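Phosphopantothenoylcysteine decarboxylase (Cryptococcus neoformans, PDB 6EOA) probably decarboxylates phosphopantothenoylcysteine on the way to coenzyme A, and binds flavin mononucleotide between two subunits. Local coordinates at residues Phe35-Ile40 with Ala131-Ile136; Pro51-Ala56 with Thr220-Ile225; Val65-Thr70 with Phe101-Trp106; Thr167-Cys172 with Leu196-Ser201. All coordinates share one frame; numbering follows the deposited sequence.

Contacts 1, 3 and 4 build one parallel sheet from its middle outwards, and contact 2 lies across one of its faces. Contact 1 joins the two inner strands. Its Leu39 continues into contact 3 through the probable hydrogen bond from Val68 N to Leu39 O (2.7 Å), and its Ile136 into contact 4 through Ile136 N and Ile170 O (2.7 Å). Contacts 3 and 4 flank it, their centres about 19 Å apart. The helices of contact 2 touch all three, as where Leu39 CD2 meets Val54 CG2 at 3.9 Å. Thr70 of contact 3 reaches the flavin phosphate, and the side chain of Ile40 in contact 1 lies about 8 Å from a bound flavin mononucleotide.

Contact 1. Residues Phe35-Ile40 with Ala131-Ile136; sequences FRVVLI and ADLVVI
Ala131, the first residue beyond helix 123-130, lays its CB against Val38 CG2 at 3.6 Å. Asp132 then locks the start of the pairing with two bonds to one residue: its backbone N gives a hydrogen bond to Arg36 O, while its OD2 takes the Arg36 N-H (2.9 Å) on the anti side of the carboxylate, 29° out of plane. The Arg36 guanidinium instead forms a salt bridge with Asp32. At Leu133 a second, weak bond reaches Arg36 O, and CB comes to 3.6 Å from Phe35 CZ; with CG of Phe35 anti to the backbone N (chi1 -173°), the ring reaches across to the second strand. Leu133 O then receives Val38 N (2.9 Å), almost in line with the carbonyl. Val134 presses CG1 on Ile40 CD1 at 3.7 Å, on the face covered by helix 155-162. Val135 N bonds Val38 O (2.9 Å, 174°), and its CG2 meets Val37 CG1 on the other face, beneath helix 222-237. Val135 O in turn accepts Ile40 N (2.7 Å), and Ile136 CG1 lies by Ile40 CB. Such in-register parallel pairing of two inner strands, covered by helices on both faces, is the centre of a Rossmann-like three-layer flavoprotein fold.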
loop_
_atom_site.group_PDB
_atom_site.type_symbol
_atom_site.label_atom_id
_atom_site.label_comp_id
_atom_site.label_asym_id
_atom_site.label_seq_id
_atom_site.Cartn_x
_atom_site.Cartn_y
_atom_site.Cartn_z
ATOM N N PHE A 35 14.579 24.630 18.637
ATOM C CA PHE A 35 14.820 23.543 17.697
ATOM C C PHE A 35 13.581 22.669 17.621
ATOM O O PHE A 35 13.056 22.238 18.647
ATOM C CB PHE A 35 16.037 22.719 18.121
ATOM C CG PHE A 35 16.458 21.688 17.113
ATOM C CD1 PHE A 35 16.268 20.338 17.358
ATOM C CD2 PHE A 35 17.050 22.071 15.921
ATOM C CE1 PHE A 35 16.664 19.389 16.431
ATOM C CE2 PHE A 35 17.444 21.127 14.992
ATOM C CZ PHE A 35 17.251 19.785 15.247
ATOM N N ARG A 36 13.113 22.408 16.405
ATOM C CA ARG A 36 11.834 21.734 16.217
ATOM C C ARG A 36 11.999 20.346 15.604
ATOM O O ARG A 36 12.523 20.194 14.499
ATOM C CB ARG A 36 10.917 22.598 15.352
ATOM C CG ARG A 36 10.568 23.923 16.017
ATOM C CD ARG A 36 9.932 24.912 15.060
ATOM N NE ARG A 36 9.322 26.023 15.786
ATOM C CZ ARG A 36 9.927 27.176 16.056
ATOM N NH1 ARG A 36 11.175 27.393 15.656
ATOM N NH2 ARG A 36 9.278 28.120 16.726
ATOM N N VAL A 37 11.547 19.339 16.344
ATOM C CA VAL A 37 11.679 17.951 15.928
ATOM C C VAL A 37 10.317 17.334 15.676
ATOM O O VAL A 37 9.424 17.423 16.516
ATOM C CB VAL A 37 12.418 17.103 16.990
ATOM C CG1 VAL A 37 12.667 15.702 16.468
ATOM C CG2 VAL A 37 13.725 17.752 17.383
ATOM N N VAL A 38 10.158 16.718 14.511
ATOM C CA VAL A 38 8.997 15.883 14.256
ATOM C C VAL A 38 9.379 14.426 14.474
ATOM O O VAL A 38 10.285 13.905 13.822
ATOM C CB VAL A 38 8.445 16.072 12.830
ATOM C CG1 VAL A 38 7.467 14.957 12.487
ATOM C CG2 VAL A 38 7.778 17.428 12.697
ATOM N N LEU A 39 8.699 13.773 15.408
ATOM C CA LEU A 39 8.925 12.354 15.647
ATOM C C LEU A 39 7.897 11.515 14.890
ATOM O O LEU A 39 6.695 11.655 15.106
ATOM C CB LEU A 39 8.863 12.041 17.140
ATOM C CG LEU A 39 8.939 10.556 17.514
ATOM C CD1 LEU A 39 10.339 9.985 17.268
ATOM C CD2 LEU A 39 8.504 10.339 18.958
ATOM N N ILE A 40 8.370 10.661 13.988
ATOM C CA ILE A 40 7.484 9.727 13.307
ATOM C C ILE A 40 7.606 8.360 13.957
ATOM O O ILE A 40 8.699 7.795 14.031
ATOM C CB ILE A 40 7.791 9.611 11.801
ATOM C CG1 ILE A 40 7.641 10.965 11.111
ATOM C CG2 ILE A 40 6.849 8.610 11.146
ATOM C CD1 ILE A 40 7.933 10.918 9.619
ATOM N N ALA A 131 9.237 21.571 10.855
ATOM C CA ALA A 131 10.322 20.683 11.276
ATOM C C ALA A 131 11.726 21.184 10.931
ATOM O O ALA A 131 11.993 21.610 9.805
ATOM C CB ALA A 131 10.115 19.304 10.672
ATOM N N ASP A 132 12.618 21.123 11.915
ATOM C CA ASP A 132 14.044 21.340 11.692
ATOM C C ASP A 132 14.727 19.991 11.531
ATOM O O ASP A 132 15.812 19.886 10.961
ATOM C CB ASP A 132 14.674 22.117 12.851
ATOM C CG ASP A 132 14.131 23.523 12.971
ATOM O OD1 ASP A 132 13.869 24.149 11.922
ATOM O OD2 ASP A 132 13.963 24.001 14.113
ATOM N N LEU A 133 14.071 18.958 12.050
ATOM C CA LEU A 133 14.587 17.599 12.002
ATOM C C LEU A 133 13.425 16.615 12.006
ATOM O O LEU A 133 12.423 16.829 12.688
ATOM C CB LEU A 133 15.522 17.334 13.187
ATOM C CG LEU A 133 16.041 15.906 13.391
ATOM C CD1 LEU A 133 16.919 15.465 12.227
ATOM C CD2 LEU A 133 16.795 15.784 14.712
ATOM N N VAL A 134 13.550 15.549 11.226
ATOM C CA VAL A 134 12.563 14.478 11.243
ATOM C C VAL A 134 13.218 13.193 11.726
ATOM O O VAL A 134 14.218 12.748 11.162
ATOM C CB VAL A 134 11.931 14.253 9.858
ATOM C CG1 VAL A 134 10.978 13.067 9.896
ATOM C CG2 VAL A 134 11.200 15.506 9.399
ATOM N N VAL A 135 12.660 12.607 12.780
ATOM C CA VAL A 135 13.191 11.367 13.336
ATOM C C VAL A 135 12.157 10.247 13.248
ATOM O O VAL A 135 11.063 10.351 13.801
ATOM C CB VAL A 135 13.630 11.548 14.804
ATOM C CG1 VAL A 135 14.330 10.296 15.312
ATOM C CG2 VAL A 135 14.551 12.760 14.938
ATOM N N ILE A 136 12.509 9.178 12.544
ATOM C CA ILE A 136 11.633 8.024 12.433
ATOM C C ILE A 136 12.053 6.961 13.440
ATOM O O ILE A 136 12.987 6.198 13.199
ATOM C CB ILE A 136 11.653 7.435 11.019
ATOM C CG1 ILE A 136 11.525 8.546 9.978
ATOM C CG2 ILE A 136 10.535 6.426 10.863
ATOM C CD1 ILE A 136 11.649 8.053 8.555
#

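Contact 2. Residues Pro51-Ala56 with Thr220-Ile225; sequences PDIVGA and TDWRDI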
loop_
_atom_site.group_PDB
_atom_site.type_symbol
_atom_site.label_atom_id
_atom_site.label_comp_id
_atom_site.label_asym_id
_atom_site.label_seq_id
_atom_site.Cartn_x
_atom_site.Cartn_y
_atom_site.Cartn_z
ATOM N N PRO A 51 6.544 7.479 23.987
ATOM C CA PRO A 51 6.251 8.452 25.049
ATOM C C PRO A 51 7.475 8.879 25.871
ATOM O O PRO A 51 7.524 10.029 26.308
ATOM C CB PRO A 51 5.249 7.707 25.934
ATOM C CG PRO A 51 4.576 6.768 25.008
ATOM C CD PRO A 51 5.658 6.303 24.088
ATOM N N ASP A 52 8.436 7.982 26.078
ATOM C CA ASP A 52 9.651 8.327 26.817
ATOM C C ASP A 52 10.499 9.342 26.052
ATOM O O ASP A 52 11.114 10.230 26.645
ATOM C CB ASP A 52 10.474 7.073 27.112
ATOM C CG ASP A 52 9.748 6.103 28.018
ATOM O OD1 ASP A 52 9.736 6.333 29.246
ATOM O OD2 ASP A 52 9.184 5.114 27.501
ATOM N N ILE A 53 10.533 9.195 24.732
ATOM C CA ILE A 53 11.262 10.118 23.871
ATOM C C ILE A 53 10.624 11.504 23.909
ATOM O O ILE A 53 11.310 12.510 24.100
ATOM C CB ILE A 53 11.306 9.608 22.415
ATOM C CG1 ILE A 53 12.174 8.351 22.314
ATOM C CG2 ILE A 53 11.836 10.680 21.489
ATOM C CD1 ILE A 53 12.156 7.696 20.944
ATOM N N VAL A 54 9.307 11.546 23.738
ATOM C CA VAL A 54 8.569 12.801 23.749
ATOM C C VAL A 54 8.736 13.520 25.085
ATOM O O VAL A 54 8.960 14.730 25.124
ATOM C CB VAL A 54 7.072 12.574 23.469
ATOM C CG1 VAL A 54 6.298 13.880 23.582
ATOM C CG2 VAL A 54 6.882 11.954 22.093
ATOM N N GLY A 55 8.646 12.761 26.173
ATOM C CA GLY A 55 8.821 13.313 27.502
ATOM C C GLY A 55 10.190 13.937 27.669
ATOM O O GLY A 55 10.326 14.994 28.285
ATOM N N ALA A 56 11.207 13.290 27.105
ATOM C CA ALA A 56 12.580 13.784 27.197
ATOM C C ALA A 56 12.800 15.026 26.337
ATOM O O ALA A 56 13.548 15.926 26.715
ATOM C CB ALA A 56 13.563 12.693 26.797
ATOM N N THR A 220 17.755 1.344 18.223
ATOM C CA THR A 220 18.693 2.115 19.021
ATOM C C THR A 220 17.977 2.549 20.290
ATOM O O THR A 220 16.829 2.996 20.227
ATOM C CB THR A 220 19.204 3.346 18.261
ATOM O OG1 THR A 220 19.701 2.949 16.975
ATOM C CG2 THR A 220 20.299 4.052 19.048
ATOM N N ASP A 221 18.631 2.389 21.438
ATOM C CA ASP A 221 18.003 2.721 22.712
ATOM C C ASP A 221 17.472 4.153 22.686
ATOM O O ASP A 221 18.140 5.057 22.187
ATOM C CB ASP A 221 18.980 2.532 23.871
ATOM C CG ASP A 221 18.302 2.647 25.219
ATOM O OD1 ASP A 221 17.698 1.649 25.669
ATOM O OD2 ASP A 221 18.369 3.736 25.827
ATOM N N TRP A 222 16.262 4.346 23.202
ATOM C CA TRP A 222 15.577 5.626 23.070
ATOM C C TRP A 222 16.365 6.774 23.702
ATOM O O TRP A 222 16.285 7.915 23.245
ATOM C CB TRP A 222 14.172 5.549 23.673
ATOM C CG TRP A 222 14.130 5.426 25.169
ATOM C CD1 TRP A 222 14.095 4.273 25.897
ATOM C CD2 TRP A 222 14.100 6.500 26.116
ATOM N NE1 TRP A 222 14.052 4.563 27.240
ATOM C CE2 TRP A 222 14.056 5.923 27.401
ATOM C CE3 TRP A 222 14.110 7.894 26.001
ATOM C CZ2 TRP A 222 14.023 6.690 28.564
ATOM C CZ3 TRP A 222 14.077 8.655 27.158
ATOM C CH2 TRP A 222 14.035 8.050 28.422
ATOM N N ARG A 223 17.136 6.472 24.741
ATOM C CA ARG A 223 17.976 7.488 25.367
ATOM C C ARG A 223 19.092 7.904 24.416
ATOM O O ARG A 223 19.492 9.067 24.377
ATOM C CB ARG A 223 18.556 6.978 26.686
ATOM C CG ARG A 223 17.502 6.670 27.728
ATOM C CD ARG A 223 18.092 5.943 28.922
ATOM N NE ARG A 223 17.102 5.072 29.549
ATOM C CZ ARG A 223 16.967 3.778 29.274
ATOM N NH1 ARG A 223 17.768 3.198 28.387
ATOM N NH2 ARG A 223 16.036 3.060 29.890
ATOM N N ASP A 224 19.590 6.946 23.642
ATOM C CA ASP A 224 20.598 7.249 22.640
ATOM C C ASP A 224 19.986 8.103 21.539
ATOM O O ASP A 224 20.615 9.045 21.060
ATOM C CB ASP A 224 21.199 5.965 22.070
ATOM C CG ASP A 224 21.988 5.184 23.106
ATOM O OD1 ASP A 224 22.480 5.808 24.071
ATOM O OD2 ASP A 224 22.115 3.950 22.959
ATOM N N ILE A 225 18.752 7.781 21.157
ATOM C CA ILE A 225 18.011 8.576 20.179
ATOM C C ILE A 225 17.916 10.036 20.596
ATOM O O ILE A 225 18.167 10.938 19.796
ATOM C CB ILE A 225 16.579 8.047 19.975
ATOM C CG1 ILE A 225 16.598 6.552 19.670
ATOM C CG2 ILE A 225 15.885 8.813 18.857
ATOM C CD1 ILE A 225 17.240 6.237 18.366
#
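Ile53 and Trp222 bring the two backbones closest, with their CA atoms 6.3 Å apart. Residues 51-56 are continuous helix, whereas 220-225 hold the beginning of another, where Asp221 is the N-cap and accepts Arg223 N at its OD2 (3.2 Å). The contact therefore sets the side of one helix against the first turn of helix 222-237. Trp222 carries most of it. Its CG stands between the backbone N and the carbonyl carbon (chi1 70°), a crowded position that extends the indole over the helix at Asp52. There Asp52 CB lies 3.6 Å from the centroid of the six-membered ring and only 4° off its normal, a CH-pi contact. Asp52 O comes within 3.4 Å of Trp222 CZ3, and Ala56 CB reaches the ring edge. Ile53, running past Trp222 in the opposite direction, packs CG1 against Trp222 CB at 3.7 Å. Arg223 CG covers the opposite face of the indole, and Arg223 NH1 makes a salt bridge with Asp221 OD2 (2.7 Å). The indole is thus sandwiched between aliphatic carbons of an acidic and a basic residue. With no hydrogen bond between 51-56 and 220-225, the contact depends on dispersion and CH-pi attraction, while Asp221 and Arg223 pair with each other inside 220-225.

Contact 3. Residues Val65-Thr70 with Phe101-Trp106; sequences VQVVAT and FGVRVW. With FMN (flavin mononucleotide), chain B.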
loop_
_atom_site.group_PDB
_atom_site.type_symbol
_atom_site.label_atom_id
_atom_site.label_comp_id
_atom_site.label_asym_id
_atom_site.label_seq_id
_atom_site.Cartn_x
_atom_site.Cartn_y
_atom_site.Cartn_z
ATOM N N VAL A 65 8.667 19.356 20.202
ATOM C CA VAL A 65 8.429 18.118 19.479
ATOM C C VAL A 65 6.980 17.993 19.025
ATOM O O VAL A 65 6.047 18.314 19.764
ATOM C CB VAL A 65 8.817 16.885 20.337
ATOM C CG1 VAL A 65 8.056 16.875 21.657
ATOM C CG2 VAL A 65 8.590 15.597 19.563
ATOM N N GLN A 66 6.805 17.556 17.783
ATOM C CA GLN A 66 5.501 17.148 17.293
ATOM C C GLN A 66 5.588 15.688 16.867
ATOM O O GLN A 66 6.641 15.222 16.431
ATOM C CB GLN A 66 5.042 18.038 16.139
ATOM C CG GLN A 66 4.606 19.430 16.582
ATOM C CD GLN A 66 3.537 19.384 17.659
ATOM O OE1 GLN A 66 2.496 18.743 17.492
ATOM N NE2 GLN A 66 3.789 20.064 18.773
ATOM N N VAL A 67 4.485 14.964 17.007
ATOM C CA VAL A 67 4.494 13.526 16.779
ATOM C C VAL A 67 3.570 13.117 15.638
ATOM O O VAL A 67 2.412 13.531 15.588
ATOM C CB VAL A 67 4.079 12.767 18.050
ATOM C CG1 VAL A 67 4.050 11.260 17.799
ATOM C CG2 VAL A 67 5.016 13.112 19.197
ATOM N N VAL A 68 4.093 12.303 14.727
ATOM C CA VAL A 68 3.284 11.695 13.676
ATOM C C VAL A 68 3.239 10.188 13.866
ATOM O O VAL A 68 4.276 9.525 13.878
ATOM C CB VAL A 68 3.834 12.013 12.278
ATOM C CG1 VAL A 68 3.063 11.229 11.212
ATOM C CG2 VAL A 68 3.766 13.510 12.018
ATOM N N ALA A 69 2.038 9.648 14.026
ATOM C CA ALA A 69 1.877 8.222 14.268
ATOM C C ALA A 69 1.198 7.542 13.090
ATOM O O ALA A 69 0.138 7.969 12.645
ATOM C CB ALA A 69 1.080 7.987 15.542
ATOM N N THR A 70 1.820 6.488 12.577
ATOM C CA THR A 70 1.157 5.640 11.603
ATOM C C THR A 70 0.048 4.897 12.335
ATOM O O THR A 70 0.059 4.833 13.569
ATOM C CB THR A 70 2.119 4.654 10.952
ATOM O OG1 THR A 70 2.528 3.670 11.913
ATOM C CG2 THR A 70 3.346 5.376 10.419
ATOM N N PHE A 101 0.143 19.800 26.503
ATOM C CA PHE A 101 1.400 20.452 26.923
ATOM C C PHE A 101 2.365 21.219 25.970
ATOM O O PHE A 101 3.437 21.591 26.442
ATOM C CB PHE A 101 2.279 19.409 27.630
ATOM C CG PHE A 101 1.765 18.987 28.971
ATOM C CD1 PHE A 101 1.760 19.874 30.033
ATOM C CD2 PHE A 101 1.309 17.694 29.181
ATOM C CE1 PHE A 101 1.293 19.489 31.274
ATOM C CE2 PHE A 101 0.845 17.300 30.422
ATOM C CZ PHE A 101 0.836 18.201 31.471
ATOM N N GLY A 102 2.087 21.476 24.689
ATOM C CA GLY A 102 1.000 20.953 23.894
ATOM C C GLY A 102 1.730 20.118 22.862
ATOM O O GLY A 102 2.386 20.650 21.965
ATOM N N VAL A 103 1.636 18.800 23.010
ATOM C CA VAL A 103 2.262 17.869 22.082
ATOM C C VAL A 103 1.170 16.926 21.589
ATOM O O VAL A 103 0.872 15.915 22.225
ATOM C CB VAL A 103 3.416 17.039 22.671
ATOM C CG1 VAL A 103 4.016 16.138 21.601
ATOM C CG2 VAL A 103 4.479 17.951 23.268
ATOM N N ARG A 104 0.564 17.262 20.458
ATOM C CA ARG A 104 -0.479 16.416 19.904
ATOM C C ARG A 104 0.127 15.304 19.058
ATOM O O ARG A 104 1.069 15.523 18.296
ATOM C CB ARG A 104 -1.477 17.243 19.084
ATOM C CG ARG A 104 -1.881 16.595 17.769
ATOM C CD ARG A 104 -3.186 17.165 17.238
ATOM N NE ARG A 104 -4.347 16.628 17.944
ATOM C CZ ARG A 104 -5.586 16.625 17.459
ATOM N NH1 ARG A 104 -5.837 17.131 16.256
ATOM N NH2 ARG A 104 -6.578 16.112 18.176
ATOM N N VAL A 105 -0.413 14.104 19.223
ATOM C CA VAL A 105 -0.058 12.982 18.374
ATOM C C VAL A 105 -0.925 13.027 17.121
ATOM O O VAL A 105 -2.112 12.710 17.177
ATOM C CB VAL A 105 -0.248 11.634 19.101
ATOM C CG1 VAL A 105 -0.042 10.475 18.143
ATOM C CG2 VAL A 105 0.696 11.531 20.299
ATOM N N TRP A 106 -0.338 13.445 16.001
ATOM C CA TRP A 106 -1.071 13.548 14.741
ATOM C C TRP A 106 -1.237 12.182 14.075
ATOM O O TRP A 106 -0.298 11.380 14.044
ATOM C CB TRP A 106 -0.361 14.501 13.771
ATOM C CG TRP A 106 -0.173 15.910 14.273
ATOM C CD1 TRP A 106 0.961 16.440 14.824
ATOM C CD2 TRP A 106 -1.138 16.971 14.249
ATOM N NE1 TRP A 106 0.760 17.759 15.150
ATOM C CE2 TRP A 106 -0.519 18.109 14.809
ATOM C CE3 TRP A 106 -2.464 17.068 13.812
ATOM C CZ2 TRP A 106 -1.183 19.329 14.942
ATOM C CZ3 TRP A 106 -3.121 18.279 13.945
ATOM C CH2 TRP A 106 -2.481 19.393 14.507
HETATM N N1 FMN B . 7.095 -4.717 12.210
HETATM C C2 FMN B . 8.397 -4.276 12.347
HETATM O O2 FMN B . 9.024 -3.910 11.350
HETATM N N3 FMN B . 8.991 -4.254 13.597
HETATM C C4 FMN B . 8.290 -4.670 14.713
HETATM O O4 FMN B . 8.828 -4.643 15.820
HETATM C C4A FMN B . 6.975 -5.113 14.578
HETATM N N5 FMN B . 6.259 -5.533 15.685
HETATM C C5A FMN B . 4.953 -5.966 15.541
HETATM C C6 FMN B . 4.227 -6.383 16.654
HETATM C C7 FMN B . 2.913 -6.819 16.511
HETATM C C7M FMN B . 2.134 -7.273 17.713
HETATM C C8 FMN B . 2.326 -6.836 15.249
HETATM C C8M FMN B . 0.911 -7.305 15.068
HETATM C C9 FMN B . 3.050 -6.419 14.140
HETATM C C9A FMN B . 4.362 -5.984 14.281
HETATM N N10 FMN B . 5.080 -5.565 13.174
HETATM C C10 FMN B . 6.383 -5.133 13.318
HETATM C "C1'" FMN B . 4.448 -5.586 11.814
HETATM C "C2'" FMN B . 3.893 -4.205 11.477
HETATM O "O2'" FMN B . 3.185 -3.663 12.575
HETATM C "C3'" FMN B . 2.979 -4.287 10.264
HETATM O "O3'" FMN B . 3.774 -4.597 9.142
HETATM C "C4'" FMN B . 2.254 -2.963 10.047
HETATM O "O4'" FMN B . 1.197 -3.128 9.127
HETATM C "C5'" FMN B . 3.228 -1.913 9.533
HETATM O "O5'" FMN B . 2.614 -0.645 9.566
HETATM P P FMN B . 3.519 0.692 9.558
HETATM O O1P FMN B . 4.062 0.901 8.163
HETATM O O2P FMN B . 4.675 0.590 10.529
HETATM O O3P FMN B . 2.641 1.849 9.954
#
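Trp106 brings the edge of its indole to the carbonyl oxygen of Val67. CB lies 3.5 Å from Val67 O, CG passes by a little farther off, and CD1 comes closer, to 3.3 Å; the oxygen sits near the plane of the ring. NE1 then gives a hydrogen bond to Gln66 OE1 (3.1 Å), with the oxygen 25° out of the ring plane. Gln66 can accept it because its chain folds at chi2 (-54°), which swings the amide towards the indole with the two planes 64° apart. Farther out, the Arg104 side chain lines the indole: its CD rests over one face, offset toward the rim, and its guanidinium edge meets CZ3.

The backbones pair in parallel: Trp106 N bonds Val67 O (2.8 Å), and Ala69 N bonds Trp106 O (2.9 Å) in a nearly straight line. This pairing closes the beta-alpha-beta unit of strand 63-69, helix 79-89 and strand 105-106, whose last strand is one of the two outermost within the chain. On the face with Val67, Val105 CG1 packs against Ala69 CB at 3.8 Å. Val103 CG1 meets Val67 CG2 at 4.0 Å, and Val54 of helix 50-59 touches both of these valines. Just past the strand end, Thr70 OG1 donates a hydrogen bond to flavin mononucleotide O3P at 2.7 Å; the same cofactor is held by Gly43 N and Ser44 OG of the same chain and by Cys152 O of a second subunit.

Contact 4. Residues Thr167-Cys172 with Leu196-Ser201; sequences TPVIVC and LGYLVS
Val169 and Tyr198 meet through two torsions: CG1 of the valine points anti to the backbone N (chi1 175°), and the tyrosine's CG lies beside its own N, with chi2 near 7° turning a broad ring face to the valine. CG1 then stands 3.8 Å from the ring centroid, 17° off the normal, a CH-pi contact displaced toward the rim. Leu196 CB covers the opposite face, so the aromatic plane is held between aliphatic groups. Val171 CG2 adds a touch to Tyr198 CD2 at 3.7 Å. Leu199 N bonds Val169 O (2.7 Å) and Val171 N bonds Leu199 O (2.7 Å), both nearly straight, whereas the following bond from Ser201 N to Val171 O is weak (2.9 Å), consistent with the pairing fading at Ser201. Cys172 SG touches Ser201 CB at 3.9 Å, while Ser201 OG is hydrogen-bonded to Thr220 OG1, ahead of helix 222-237. On the face with Ile170 and Leu199, Phe232 of that helix covers both. A short strand that follows a helix and pairs in parallel with the previous strand extends a Rossmann-like sheet outward; here strand 199-200 forms its margin within the chain, and strand 169-173 leads to Ala174 and Met175 of the flavin pocket.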
loop_
_atom_site.group_PDB
_atom_site.type_symbol
_atom_site.label_atom_id
_atom_site.label_comp_id
_atom_site.label_asym_id
_atom_site.label_seq_id
_atom_site.Cartn_x
_atom_site.Cartn_y
_atom_site.Cartn_z
ATOM N N THR A 167 15.820 19.894 5.476
ATOM C CA THR A 167 15.531 19.115 6.671
ATOM C C THR A 167 16.185 17.731 6.670
ATOM O O THR A 167 15.915 16.908 5.796
ATOM C CB THR A 167 14.009 18.939 6.858
ATOM O OG1 THR A 167 13.375 20.224 6.906
ATOM C CG2 THR A 167 13.713 18.187 8.142
ATOM N N PRO A 168 17.054 17.474 7.658
ATOM C CA PRO A 168 17.665 16.152 7.842
ATOM C C PRO A 168 16.674 15.109 8.370
ATOM O O PRO A 168 15.690 15.453 9.025
ATOM C CB PRO A 168 18.773 16.418 8.865
ATOM C CG PRO A 168 18.329 17.639 9.600
ATOM C CD PRO A 168 17.602 18.474 8.592
ATOM N N VAL A 169 16.940 13.841 8.076
ATOM C CA VAL A 169 16.079 12.752 8.515
ATOM C C VAL A 169 16.891 11.655 9.183
ATOM O O VAL A 169 17.886 11.188 8.631
ATOM C CB VAL A 169 15.288 12.135 7.341
ATOM C CG1 VAL A 169 14.493 10.922 7.812
ATOM C CG2 VAL A 169 14.372 13.167 6.715
ATOM N N ILE A 170 16.463 11.248 10.374
ATOM C CA ILE A 170 17.090 10.132 11.063
ATOM C C ILE A 170 16.140 8.944 11.120
ATOM O O ILE A 170 15.045 9.038 11.669
ATOM C CB ILE A 170 17.510 10.504 12.490
ATOM C CG1 ILE A 170 18.497 11.675 12.463
ATOM C CG2 ILE A 170 18.123 9.302 13.185
ATOM C CD1 ILE A 170 18.854 12.199 13.835
ATOM N N VAL A 171 16.571 7.824 10.549
ATOM C CA VAL A 171 15.763 6.614 10.530
ATOM C C VAL A 171 16.316 5.569 11.497
ATOM O O VAL A 171 17.486 5.208 11.432
ATOM C CB VAL A 171 15.695 6.015 9.119
ATOM C CG1 VAL A 171 14.688 4.884 9.080
ATOM C CG2 VAL A 171 15.320 7.089 8.120
ATOM N N CYS A 172 15.465 5.091 12.397
ATOM C CA CYS A 172 15.868 4.083 13.366
ATOM C C CYS A 172 15.099 2.794 13.144
ATOM O O CYS A 172 14.034 2.596 13.725
ATOM C CB CYS A 172 15.652 4.588 14.791
ATOM S SG CYS A 172 16.267 6.269 15.073
ATOM N N LEU A 196 18.303 9.200 -0.839
ATOM C CA LEU A 196 17.498 10.187 -0.125
ATOM C C LEU A 196 18.300 10.989 0.898
ATOM O O LEU A 196 17.837 12.019 1.384
ATOM C CB LEU A 196 16.318 9.502 0.561
ATOM C CG LEU A 196 15.406 8.675 -0.348
ATOM C CD1 LEU A 196 14.130 8.292 0.381
ATOM C CD2 LEU A 196 15.085 9.438 -1.623
ATOM N N GLY A 197 19.496 10.515 1.229
ATOM C CA GLY A 197 20.352 11.220 2.165
ATOM C C GLY A 197 19.894 11.109 3.606
ATOM O O GLY A 197 20.314 11.891 4.454
ATOM N N TYR A 198 19.029 10.141 3.890
ATOM C CA TYR A 198 18.584 9.920 5.263
ATOM C C TYR A 198 19.717 9.319 6.095
ATOM O O TYR A 198 20.525 8.540 5.588
ATOM C CB TYR A 198 17.364 8.992 5.323
ATOM C CG TYR A 198 16.079 9.525 4.713
ATOM C CD1 TYR A 198 16.052 10.722 4.005
ATOM C CD2 TYR A 198 14.885 8.823 4.858
ATOM C CE1 TYR A 198 14.876 11.199 3.450
ATOM C CE2 TYR A 198 13.703 9.293 4.309
ATOM C CZ TYR A 198 13.705 10.481 3.606
ATOM O OH TYR A 198 12.535 10.957 3.061
ATOM N N LEU A 199 19.769 9.681 7.371
ATOM C CA LEU A 199 20.737 9.096 8.291
ATOM C C LEU A 199 20.130 7.894 8.997
ATOM O O LEU A 199 19.007 7.962 9.500
ATOM C CB LEU A 199 21.203 10.128 9.315
ATOM C CG LEU A 199 22.071 11.263 8.785
ATOM C CD1 LEU A 199 22.446 12.187 9.925
ATOM C CD2 LEU A 199 23.316 10.719 8.100
ATOM N N VAL A 200 20.870 6.793 9.035
ATOM C CA VAL A 200 20.359 5.577 9.650
ATOM C C VAL A 200 21.045 5.293 10.972
ATOM O O VAL A 200 22.216 4.922 11.007
ATOM C CB VAL A 200 20.534 4.349 8.732
ATOM C CG1 VAL A 200 19.951 3.103 9.394
ATOM C CG2 VAL A 200 19.883 4.594 7.388
ATOM N N SER A 201 20.314 5.482 12.064
ATOM C CA SER A 201 20.761 4.969 13.350
ATOM C C SER A 201 20.417 3.488 13.381
ATOM O O SER A 201 19.423 3.083 13.989
ATOM C CB SER A 201 20.106 5.715 14.510
ATOM O OG SER A 201 20.577 5.232 15.753
#